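Local coordinates for hypothetical signal peptide protein (Sinorhizobium meliloti, PDB 3PJY) that is of unknown function but belongs to the DUF192 family and is a putative transcription regulator, at residues I75-E86 with V113-L124. Residues are numbered along the deposited sequence; the frame is centred on the assembly and turned at random.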
ATOM      1  N   ILE B  75      -5.498   7.441 -16.956  1.00 14.53           N
ATOM      2  CA  ILE B  75      -4.739   8.239 -16.029  1.00 16.14           C
ATOM      3  C   ILE B  75      -3.810   9.213 -16.728  1.00 16.42           C
ATOM      4  O   ILE B  75      -3.057   8.827 -17.634  1.00 16.98           O
ATOM      5  CB  ILE B  75      -3.944   7.325 -15.043  1.00 16.24           C
ATOM      6  CG1 ILE B  75      -4.938   6.448 -14.221  1.00 18.94           C
ATOM      7  CG2 ILE B  75      -3.037   8.129 -14.116  1.00 17.46           C
ATOM      8  CD1 ILE B  75      -4.229   5.326 -13.436  1.00 19.52           C
ATOM      9  N   ALA B  76      -3.832  10.454 -16.278  1.00 16.55           N
ATOM     10  CA  ALA B  76      -2.962  11.495 -16.856  1.00 19.02           C
ATOM     11  C   ALA B  76      -1.515  11.324 -16.401  1.00 20.07           C
ATOM     12  O   ALA B  76      -1.233  10.602 -15.462  1.00 18.91           O
ATOM     13  CB  ALA B  76      -3.502  12.868 -16.453  1.00 21.31           C
ATOM     14  N   SER B  77      -0.573  12.040 -17.043  1.00 21.01           N
ATOM     15  CA  SER B  77       0.831  11.926 -16.635  1.00 21.37           C
ATOM     16  C   SER B  77       1.128  12.313 -15.183  1.00 22.81           C
ATOM     17  O   SER B  77       2.108  11.821 -14.600  1.00 24.72           O
ATOM     18  CB  SER B  77       1.760  12.758 -17.563  1.00 27.19           C
ATOM     19  OG  SER B  77       1.338  14.075 -17.554  1.00 30.80           O
ATOM     20  N   ASP B  78       0.298  13.176 -14.613  1.00 21.24           N
ATOM     21  CA  ASP B  78       0.473  13.598 -13.226  1.00 23.51           C
ATOM     22  C   ASP B  78      -0.223  12.648 -12.231  1.00 24.04           C
ATOM     23  O   ASP B  78      -0.243  12.901 -11.011  1.00 23.97           O
ATOM     24  CB  ASP B  78       0.005  15.036 -13.026  1.00 23.36           C
ATOM     25  CG  ASP B  78      -1.498  15.216 -13.154  1.00 29.47           C
ATOM     26  OD1 ASP B  78      -2.267  14.259 -13.390  1.00 24.07           O
ATOM     27  OD2 ASP B  78      -1.958  16.378 -13.006  1.00 37.22           O
ATOM     28  N   GLY B  79      -0.788  11.574 -12.755  1.00 20.33           N
ATOM     29  CA  GLY B  79      -1.461  10.573 -11.917  1.00 19.43           C
ATOM     30  C   GLY B  79      -2.952  10.790 -11.711  1.00 16.64           C
ATOM     31  O   GLY B  79      -3.627   9.906 -11.110  1.00 16.73           O
ATOM     32  N   THR B  80      -3.527  11.879 -12.232  1.00 16.68           N
ATOM     33  CA  THR B  80      -4.967  12.095 -12.101  1.00 17.24           C
ATOM     34  C   THR B  80      -5.759  11.078 -12.896  1.00 16.46           C
ATOM     35  O   THR B  80      -5.498  10.846 -14.100  1.00 18.13           O
ATOM     36  CB  THR B  80      -5.382  13.517 -12.532  1.00 20.25           C
ATOM     37  OG1 THR B  80      -4.656  14.474 -11.766  1.00 25.02           O
ATOM     38  CG2 THR B  80      -6.828  13.746 -12.259  1.00 21.06           C
ATOM     39  N   ILE B  81      -6.720  10.447 -12.239  1.00 16.43           N
ATOM     40  CA  ILE B  81      -7.634   9.566 -12.912  1.00 16.69           C
ATOM     41  C   ILE B  81      -8.666  10.418 -13.644  1.00 18.79           C
ATOM     42  O   ILE B  81      -9.485  11.101 -13.020  1.00 19.43           O
ATOM     43  CB  ILE B  81      -8.301   8.605 -11.927  1.00 17.65           C
ATOM     44  CG1 ILE B  81      -7.271   7.743 -11.223  1.00 19.34           C
ATOM     45  CG2 ILE B  81      -9.332   7.766 -12.636  1.00 18.07           C
ATOM     46  CD1 ILE B  81      -7.758   7.180  -9.861  1.00 19.94           C
ATOM     47  N   ARG B  82      -8.632  10.361 -14.972  1.00 19.02           N
ATOM     48  CA  ARG B  82      -9.496  11.188 -15.823  1.00 18.30           C
ATOM     49  C   ARG B  82     -10.842  10.552 -16.021  1.00 22.67           C
ATOM     50  O   ARG B  82     -11.863  11.239 -15.868  1.00 24.08           O
ATOM     51  CB  ARG B  82      -8.842  11.452 -17.188  1.00 20.36           C
ATOM     52  CG  ARG B  82      -7.511  12.150 -17.079  1.00 23.47           C
ATOM     53  CD  ARG B  82      -7.635  13.568 -16.604  1.00 39.33           C
ATOM     54  NE  ARG B  82      -8.598  14.301 -17.415  1.00 48.22           N
ATOM     55  CZ  ARG B  82      -9.149  15.466 -17.075  1.00 62.06           C
ATOM     56  NH1 ARG B  82      -8.824  16.076 -15.933  1.00 60.17           N
ATOM     57  NH2 ARG B  82     -10.020  16.038 -17.903  1.00 62.68           N
ATOM     58  N   THR B  83     -10.857   9.279 -16.392  1.00 20.83           N
ATOM     59  CA  THR B  83     -12.081   8.551 -16.568  1.00 21.22           C
ATOM     60  C   THR B  83     -11.890   7.104 -16.110  1.00 19.44           C
ATOM     61  O   THR B  83     -10.759   6.594 -16.047  1.00 18.17           O
ATOM     62  CB  THR B  83     -12.581   8.554 -18.018  1.00 26.56           C
ATOM     63  OG1 THR B  83     -11.638   7.938 -18.845  1.00 25.57           O
ATOM     64  CG2 THR B  83     -12.776   9.981 -18.540  1.00 30.00           C
ATOM     65  N   ILE B  84     -13.026   6.476 -15.839  1.00 18.12           N
ATOM     66  CA  ILE B  84     -13.057   5.116 -15.333  1.00 16.86           C
ATOM     67  C   ILE B  84     -14.103   4.353 -16.092  1.00 18.43           C
ATOM     68  O   ILE B  84     -15.255   4.836 -16.217  1.00 20.70           O
ATOM     69  CB  ILE B  84     -13.372   5.050 -13.838  1.00 16.73           C
ATOM     70  CG1 ILE B  84     -12.329   5.823 -13.038  1.00 18.79           C
ATOM     71  CG2 ILE B  84     -13.437   3.596 -13.386  1.00 18.18           C
ATOM     72  CD1 ILE B  84     -12.559   5.840 -11.496  1.00 20.31           C
ATOM     73  N   HIS B  85     -13.717   3.184 -16.601  1.00 17.66           N
ATOM     74  CA  HIS B  85     -14.671   2.257 -17.198  1.00 16.81           C
ATOM     75  C   HIS B  85     -14.737   1.027 -16.336  1.00 17.21           C
ATOM     76  O   HIS B  85     -13.849   0.169 -16.401  1.00 19.21           O
ATOM     77  CB  HIS B  85     -14.267   1.879 -18.623  1.00 18.74           C
ATOM     78  CG  HIS B  85     -15.284   1.054 -19.336  1.00 18.58           C
ATOM     79  ND1 HIS B  85     -16.157   1.609 -20.257  1.00 26.24           N
ATOM     80  CD2 HIS B  85     -15.634  -0.248 -19.224  1.00 23.18           C
ATOM     81  CE1 HIS B  85     -16.973   0.666 -20.702  1.00 26.07           C
ATOM     82  NE2 HIS B  85     -16.702  -0.461 -20.076  1.00 23.86           N
ATOM     83  N   GLU B  86     -15.809   0.910 -15.555  1.00 18.66           N
ATOM     84  CA  GLU B  86     -15.982  -0.235 -14.685  1.00 18.64           C
ATOM     85  C   GLU B  86     -16.585  -1.412 -15.474  1.00 18.18           C
ATOM     86  O   GLU B  86     -17.298  -1.215 -16.435  1.00 20.16           O
ATOM     87  CB  GLU B  86     -16.894   0.130 -13.505  1.00 20.12           C
ATOM     88  CG  GLU B  86     -16.191   1.052 -12.536  1.00 23.34           C
ATOM     89  CD  GLU B  86     -17.118   1.670 -11.533  1.00 29.93           C
ATOM     90  OE1 GLU B  86     -17.763   2.680 -11.842  1.00 37.07           O
ATOM     91  OE2 GLU B  86     -17.191   1.135 -10.431  1.00 31.21           O
ATOM     92  N   VAL B 113     -12.796  -0.594  -8.134  1.00 17.00           N
ATOM     93  CA  VAL B 113     -13.076   0.854  -7.994  1.00 17.70           C
ATOM     94  C   VAL B 113     -14.084   1.095  -6.920  1.00 19.98           C
ATOM     95  O   VAL B 113     -13.879   1.925  -6.016  1.00 19.75           O
ATOM     96  CB  VAL B 113     -13.441   1.494  -9.339  1.00 20.27           C
ATOM     97  CG1 VAL B 113     -14.051   2.924  -9.180  1.00 20.43           C
ATOM     98  CG2 VAL B 113     -12.179   1.506 -10.247  1.00 17.06           C
ATOM     99  N   LYS B 114     -15.145   0.312  -6.957  1.00 19.20           N
ATOM    100  CA  LYS B 114     -16.148   0.400  -5.869  1.00 22.48           C
ATOM    101  C   LYS B 114     -15.628   0.003  -4.505  1.00 21.40           C
ATOM    102  O   LYS B 114     -15.891   0.692  -3.496  1.00 21.42           O
ATOM    103  CB  LYS B 114     -17.365  -0.407  -6.235  1.00 27.22           C
ATOM    104  CG  LYS B 114     -18.194   0.272  -7.290  1.00 36.49           C
ATOM    105  CD  LYS B 114     -18.947   1.553  -6.802  1.00 51.32           C
ATOM    106  CE  LYS B 114     -19.400   2.464  -7.996  1.00 49.19           C
ATOM    107  NZ  LYS B 114     -18.259   3.165  -8.753  1.00 39.42           N
ATOM    108  N   ARG B 115     -14.921  -1.112  -4.443  1.00 21.01           N
ATOM    109  CA  ARG B 115     -14.373  -1.590  -3.186  1.00 19.64           C
ATOM    110  C   ARG B 115     -13.500  -0.549  -2.518  1.00 19.19           C
ATOM    111  O   ARG B 115     -13.557  -0.413  -1.277  1.00 20.47           O
ATOM    112  CB  ARG B 115     -13.559  -2.878  -3.370  1.00 20.55           C
ATOM    113  CG  ARG B 115     -12.819  -3.373  -2.089  1.00 19.74           C
ATOM    114  CD  ARG B 115     -12.223  -4.765  -2.370  1.00 21.83           C
ATOM    115  NE  ARG B 115     -11.053  -4.791  -3.284  1.00 20.23           N
ATOM    116  CZ  ARG B 115      -9.793  -4.604  -2.909  1.00 20.57           C
ATOM    117  NH1 ARG B 115      -9.469  -4.286  -1.656  1.00 24.20           N
ATOM    118  NH2 ARG B 115      -8.824  -4.776  -3.796  1.00 21.49           N
ATOM    119  N   LEU B 116     -12.776   0.241  -3.312  1.00 19.03           N
ATOM    120  CA  LEU B 116     -11.784   1.204  -2.791  1.00 20.35           C
ATOM    121  C   LEU B 116     -12.330   2.632  -2.667  1.00 19.17           C
ATOM    122  O   LEU B 116     -11.621   3.498  -2.162  1.00 22.66           O
ATOM    123  CB  LEU B 116     -10.516   1.146  -3.624  1.00 18.34           C
ATOM    124  CG  LEU B 116      -9.775  -0.201  -3.673  1.00 19.97           C
ATOM    125  CD1 LEU B 116      -8.488  -0.026  -4.535  1.00 21.45           C
ATOM    126  CD2 LEU B 116      -9.466  -0.707  -2.263  1.00 23.29           C
ATOM    127  N   GLY B 117     -13.557   2.851  -3.120  1.00 19.44           N
ATOM    128  CA  GLY B 117     -14.181   4.181  -3.066  1.00 22.06           C
ATOM    129  C   GLY B 117     -13.457   5.208  -3.920  1.00 19.57           C
ATOM    130  O   GLY B 117     -13.267   6.364  -3.511  1.00 20.23           O
ATOM    131  N   VAL B 118     -13.018   4.763  -5.089  1.00 17.97           N
ATOM    132  CA  VAL B 118     -12.306   5.597  -6.052  1.00 18.08           C
ATOM    133  C   VAL B 118     -13.242   6.238  -7.051  1.00 20.37           C
ATOM    134  O   VAL B 118     -14.246   5.659  -7.426  1.00 21.41           O
ATOM    135  CB  VAL B 118     -11.229   4.724  -6.736  1.00 15.87           C
ATOM    136  CG1 VAL B 118     -10.549   5.482  -7.925  1.00 18.66           C
ATOM    137  CG2 VAL B 118     -10.199   4.337  -5.728  1.00 17.39           C
ATOM    138  N   SER B 119     -12.936   7.489  -7.430  1.00 20.06           N
ATOM    139  CA  SER B 119     -13.731   8.282  -8.358  1.00 19.94           C
ATOM    140  C   SER B 119     -12.805   8.980  -9.340  1.00 18.97           C
ATOM    141  O   SER B 119     -11.668   9.211  -9.049  1.00 18.36           O
ATOM    142  CB  SER B 119     -14.487   9.416  -7.629  1.00 23.20           C
ATOM    143  OG  SER B 119     -15.167   8.992  -6.451  1.00 27.39           O
ATOM    144  N   PRO B 120     -13.311   9.393 -10.503  1.00 18.53           N
ATOM    145  CA  PRO B 120     -12.545  10.298 -11.330  1.00 19.37           C
ATOM    146  C   PRO B 120     -12.102  11.511 -10.552  1.00 19.66           C
ATOM    147  O   PRO B 120     -12.872  12.049  -9.721  1.00 20.85           O
ATOM    148  CB  PRO B 120     -13.533  10.659 -12.447  1.00 20.85           C
ATOM    149  CG  PRO B 120     -14.464   9.536 -12.471  1.00 22.37           C
ATOM    150  CD  PRO B 120     -14.673   9.173 -11.025  1.00 22.43           C
ATOM    151  N   GLY B 121     -10.872  11.943 -10.802  1.00 19.70           N
ATOM    152  CA  GLY B 121     -10.266  13.029 -10.102  1.00 19.56           C
ATOM    153  C   GLY B 121      -9.378  12.587  -8.960  1.00 18.39           C
ATOM    154  O   GLY B 121      -8.542  13.378  -8.483  1.00 21.07           O
ATOM    155  N   ASP B 122      -9.530  11.332  -8.531  1.00 16.75           N
ATOM    156  CA  ASP B 122      -8.579  10.751  -7.596  1.00 17.05           C
ATOM    157  C   ASP B 122      -7.222  10.516  -8.292  1.00 17.83           C
ATOM    158  O   ASP B 122      -7.079  10.814  -9.476  1.00 18.75           O
ATOM    159  CB  ASP B 122      -9.160   9.468  -7.004  1.00 15.67           C
ATOM    160  CG  ASP B 122     -10.402   9.726  -6.114  1.00 20.31           C
ATOM    161  OD1 ASP B 122     -10.636  10.894  -5.690  1.00 21.52           O
ATOM    162  OD2 ASP B 122     -11.100   8.714  -5.780  1.00 20.40           O
ATOM    163  N   ARG B 123      -6.203  10.074  -7.559  1.00 15.94           N
ATOM    164  CA  ARG B 123      -4.863   9.978  -8.116  1.00 17.29           C
ATOM    165  C   ARG B 123      -4.145   8.673  -7.840  1.00 18.47           C
ATOM    166  O   ARG B 123      -4.376   8.038  -6.829  1.00 18.79           O
ATOM    167  CB  ARG B 123      -4.003  11.150  -7.720  1.00 25.61           C
ATOM    168  CG  ARG B 123      -3.611  11.291  -6.336  1.00 32.77           C
ATOM    169  CD  ARG B 123      -3.052  12.756  -6.186  1.00 50.04           C
ATOM    170  NE  ARG B 123      -2.431  13.002  -4.879  1.00 58.83           N
ATOM    171  CZ  ARG B 123      -3.058  13.452  -3.789  1.00 62.02           C
ATOM    172  NH1 ARG B 123      -4.369  13.719  -3.786  1.00 54.07           N
ATOM    173  NH2 ARG B 123      -2.355  13.624  -2.671  1.00 70.89           N
ATOM    174  N   LEU B 124      -3.350   8.268  -8.826  1.00 16.67           N
ATOM    175  CA  LEU B 124      -2.390   7.196  -8.672  1.00 16.97           C
ATOM    176  C   LEU B 124      -1.011   7.790  -8.445  1.00 18.86           C
ATOM    177  O   LEU B 124      -0.597   8.768  -9.103  1.00 19.34           O
ATOM    178  CB  LEU B 124      -2.392   6.303  -9.924  1.00 19.40           C
ATOM    179  CG  LEU B 124      -1.516   5.031  -9.813  1.00 20.38           C
ATOM    180  CD1 LEU B 124      -2.158   4.052  -8.863  1.00 21.49           C
ATOM    181  CD2 LEU B 124      -1.415   4.404 -11.237  1.00 25.80           C
TER
HETATM  182  O   HOH W   1      -0.162  11.414  -8.495  1.00 35.88           O
HETATM  183  O   HOH W   2     -15.858  -1.108  -9.451  1.00 21.23           O
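Ile84 and Val113 reach toward each other tip to tip, CG2 of Ile84 standing 4.0 Å from CG2 of Val113, and the two branches of the isoleucine divide the work. With CG1 beside the backbone N (chi1 -59°) and CG2 anti to it, that methyl turns to the helix, while the extended arm carries CD1 to Val118 CG1 and against the ring of Pro120, 4.0 Å from its CD. Ile81, nearer the hairpin, uses its CG1-CD1 arm: CD1 meets Val118 CG1 at 3.8 Å and lies against CB of Asp122, so both isoleucines share one valine methyl. Further along, Ile75 and Leu124 cross at about a right angle, CD1 against CD2; Leu124 also packs on Val10 and Leu12 of strand 6-13, Ile75 on Tyr104 and Leu106 of strand 102-109.

The backbone pairing shows how edge strands can be joined. Strands 81-88 and 123-126 lie at opposite ends of the order of one mixed seven-stranded sheet, and a single bridge, Thr80 with Arg123, links the two segments here, an arrangement consistent with the two edges of the sheet curling round toward a barrel-like closure. Ile81 N donates almost straight to Asp122 O (2.8 Å, 177°), and Gly79 O accepts from Leu124 N. Gly121, in a type II turn, donates to Ile81 O in the carbonyl plane.

At the helix, Glu86 and Lys114 cross at about a right angle. The lysine chain, bent at chi2 and chi4, folds NZ back to the syn side of Glu86 OE2, 2.8 Å away, with a weak second bond to OE1; a water links OE2 to Lys114 N. A leucine in place of Glu86 would probably leave the Lys114 ammonium without this counter-charge and the water without its carboxylate acceptor. Val113 CG1 lies 3.8 Å from the same oxygen, OE2 of Glu86.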